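Local coordinates for protein pyridoxal kinase (Entamoeba histolytica, PDB 4S1H) that probably phosphorylates pyridoxal at the expense of ATP, yielding pyridoxal 5'-phosphate, as a magnesium-dependent member of the pyridoxine kinase family, at residues Tyr107-Pro112 and Thr219-Leu224. Numbering follows the deposited sequence.
Sequences YFLCDP and TLTYIL. With MG (magnesium ion), chain D.
Leu-109, on strand 107-110 of the central sheet, meets helix 216-229 through its two methyl branches. CG stands anti to the backbone N (chi1 -174°), carrying the fork toward the helix, where CD2 lies 3.6 Å from Thr-221 CG2. The other branch, CD1, reaches 4.4 Å from Leu-224 CD2, about one helical turn further along the helix. Beyond this small apolar patch, Leu-224 packs against Ala-237 and Val-238 of helix 234-250.

Two residues on, the chain presents a carboxylate to the same helix. Asp-111 divides its oxygens between tasks: OD1 binds the magnesium ion directly at 2.0 Å, whereas water 1, itself a metal ligand, lies 2.8 Å from OD2 and can donate to it, with other acceptors competing. If it does, the carboxylate would be held at both oxygens. OD2 also approaches Thr-221 OG1 to 2.8 Å, although that hydroxyl is hydrogen-bonded to Gly-217 O within its own helix and, at 2.7 Å from OG1, to water 3 of the metal shell. Thr-221 is thus two-sided, its methyl set on Leu-109 and its hydroxyl serving as a second-shell group for the metal.

At Pro-112, the backbone O receives a 2.9 Å hydrogen bond from water 2. With water 4 opposite Asp-111 OD1, and Thr-141 O completing the set, the ion has six oxygen ligands. An aspartate near the C-terminal end of a central strand, facing the first turns of the helix whose Gly-217 binds ADP, is consistent with the metal-and-nucleotide site of a ribokinase-like kinase, one of whose two magnesium ions it holds.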
loop_
_atom_site.group_PDB
_atom_site.type_symbol
_atom_site.label_atom_id
_atom_site.label_comp_id
_atom_site.label_asym_id
_atom_site.label_seq_id
_atom_site.Cartn_x
_atom_site.Cartn_y
_atom_site.Cartn_z
ATOM N N TYR A 107 5.653 21.261 -0.515
ATOM C CA TYR A 107 4.673 21.387 -1.577
ATOM C C TYR A 107 3.450 20.505 -1.243
ATOM O O TYR A 107 3.540 19.281 -1.176
ATOM C CB TYR A 107 5.306 20.986 -2.911
ATOM C CG TYR A 107 4.463 21.230 -4.157
ATOM C CD1 TYR A 107 4.506 22.456 -4.835
ATOM C CD2 TYR A 107 3.662 20.222 -4.698
ATOM C CE1 TYR A 107 3.745 22.663 -5.986
ATOM C CE2 TYR A 107 2.892 20.426 -5.846
ATOM C CZ TYR A 107 2.948 21.643 -6.491
ATOM O OH TYR A 107 2.197 21.839 -7.631
ATOM N N PHE A 108 2.294 21.133 -1.044
ATOM C CA PHE A 108 1.079 20.433 -0.651
ATOM C C PHE A 108 0.088 20.390 -1.795
ATOM O O PHE A 108 -0.407 21.436 -2.247
ATOM C CB PHE A 108 0.517 21.088 0.602
ATOM C CG PHE A 108 -0.840 20.582 1.049
ATOM C CD1 PHE A 108 -1.298 19.288 0.778
ATOM C CD2 PHE A 108 -1.681 21.444 1.765
ATOM C CE1 PHE A 108 -2.544 18.868 1.225
ATOM C CE2 PHE A 108 -2.895 20.998 2.241
ATOM C CZ PHE A 108 -3.329 19.712 1.977
ATOM N N LEU A 109 -0.145 19.192 -2.307
ATOM C CA LEU A 109 -1.200 18.908 -3.267
ATOM C C LEU A 109 -2.402 18.396 -2.499
ATOM O O LEU A 109 -2.361 17.308 -1.914
ATOM C CB LEU A 109 -0.731 17.867 -4.296
ATOM C CG LEU A 109 -1.667 17.554 -5.480
ATOM C CD1 LEU A 109 -0.887 16.800 -6.545
ATOM C CD2 LEU A 109 -2.901 16.773 -5.099
ATOM N N CYS A 110 -3.479 19.154 -2.494
ATOM C CA CYS A 110 -4.725 18.780 -1.865
ATOM C C CYS A 110 -5.662 18.269 -2.941
ATOM O O CYS A 110 -6.033 19.012 -3.859
ATOM C CB CYS A 110 -5.344 19.956 -1.106
ATOM S SG CYS A 110 -6.884 19.553 -0.262
ATOM N N ASP A 111 -6.025 17.005 -2.863
ATOM C CA ASP A 111 -6.993 16.429 -3.790
ATOM C C ASP A 111 -8.300 16.277 -3.028
ATOM O O ASP A 111 -8.478 15.314 -2.292
ATOM C CB ASP A 111 -6.475 15.056 -4.218
ATOM C CG ASP A 111 -7.240 14.466 -5.342
ATOM O OD1 ASP A 111 -7.888 15.225 -6.093
ATOM O OD2 ASP A 111 -7.131 13.221 -5.543
ATOM N N PRO A 112 -9.210 17.243 -3.155
ATOM C CA PRO A 112 -10.456 17.177 -2.409
ATOM C C PRO A 112 -11.333 16.084 -3.009
ATOM O O PRO A 112 -11.597 16.104 -4.193
ATOM C CB PRO A 112 -11.044 18.564 -2.597
ATOM C CG PRO A 112 -10.512 19.044 -3.904
ATOM C CD PRO A 112 -9.190 18.343 -4.118
ATOM N N THR A 219 -5.439 8.247 -9.231
ATOM C CA THR A 219 -4.330 7.825 -10.082
ATOM C C THR A 219 -3.698 9.047 -10.740
ATOM O O THR A 219 -2.491 9.219 -10.699
ATOM C CB THR A 219 -4.820 6.797 -11.098
ATOM O OG1 THR A 219 -5.288 5.640 -10.392
ATOM C CG2 THR A 219 -3.745 6.425 -12.091
ATOM N N LEU A 220 -4.516 9.940 -11.292
ATOM C CA LEU A 220 -3.983 11.196 -11.839
ATOM C C LEU A 220 -3.127 11.970 -10.825
ATOM O O LEU A 220 -2.014 12.422 -11.150
ATOM C CB LEU A 220 -5.109 12.125 -12.366
ATOM C CG LEU A 220 -4.708 13.546 -12.845
ATOM C CD1 LEU A 220 -3.667 13.500 -13.945
ATOM C CD2 LEU A 220 -5.935 14.312 -13.276
ATOM N N THR A 221 -3.657 12.136 -9.617
ATOM C CA THR A 221 -3.008 12.874 -8.565
ATOM C C THR A 221 -1.597 12.313 -8.313
ATOM O O THR A 221 -0.637 13.096 -8.258
ATOM C CB THR A 221 -3.826 12.778 -7.276
ATOM O OG1 THR A 221 -5.026 13.542 -7.407
ATOM C CG2 THR A 221 -3.049 13.265 -6.058
ATOM N N TYR A 222 -1.464 10.998 -8.164
ATOM C CA TYR A 222 -0.136 10.440 -7.811
ATOM C C TYR A 222 0.843 10.377 -8.979
ATOM O O TYR A 222 2.033 10.569 -8.781
ATOM C CB TYR A 222 -0.267 9.084 -7.113
ATOM C CG TYR A 222 -0.905 9.268 -5.763
ATOM C CD1 TYR A 222 -0.184 9.827 -4.690
ATOM C CD2 TYR A 222 -2.218 8.919 -5.549
ATOM C CE1 TYR A 222 -0.789 10.030 -3.444
ATOM C CE2 TYR A 222 -2.824 9.123 -4.312
ATOM C CZ TYR A 222 -2.106 9.682 -3.283
ATOM O OH TYR A 222 -2.683 9.884 -2.057
ATOM N N ILE A 223 0.349 10.219 -10.202
ATOM C CA ILE A 223 1.264 10.272 -11.358
ATOM C C ILE A 223 1.759 11.723 -11.535
ATOM O O ILE A 223 2.960 11.955 -11.702
ATOM C CB ILE A 223 0.641 9.742 -12.661
ATOM C CG1 ILE A 223 0.245 8.255 -12.500
ATOM C CG2 ILE A 223 1.656 9.860 -13.799
ATOM C CD1 ILE A 223 -0.599 7.692 -13.632
ATOM N N LEU A 224 0.824 12.666 -11.518
ATOM C CA LEU A 224 1.185 14.103 -11.583
ATOM C C LEU A 224 2.216 14.503 -10.525
ATOM O O LEU A 224 3.275 15.048 -10.837
ATOM C CB LEU A 224 -0.080 14.944 -11.406
ATOM C CG LEU A 224 0.125 16.445 -11.228
ATOM C CD1 LEU A 224 0.801 17.017 -12.454
ATOM C CD2 LEU A 224 -1.221 17.082 -10.949
HETATM MG MG MG D . -8.979 14.987 -7.749
HETATM O O HOH W 1 -9.122 12.802 -7.424
HETATM O O HOH W 2 -10.661 15.224 -6.740
HETATM O O HOH W 3 -7.052 14.477 -8.926
HETATM O O HOH W 4 -9.975 14.813 -9.534
#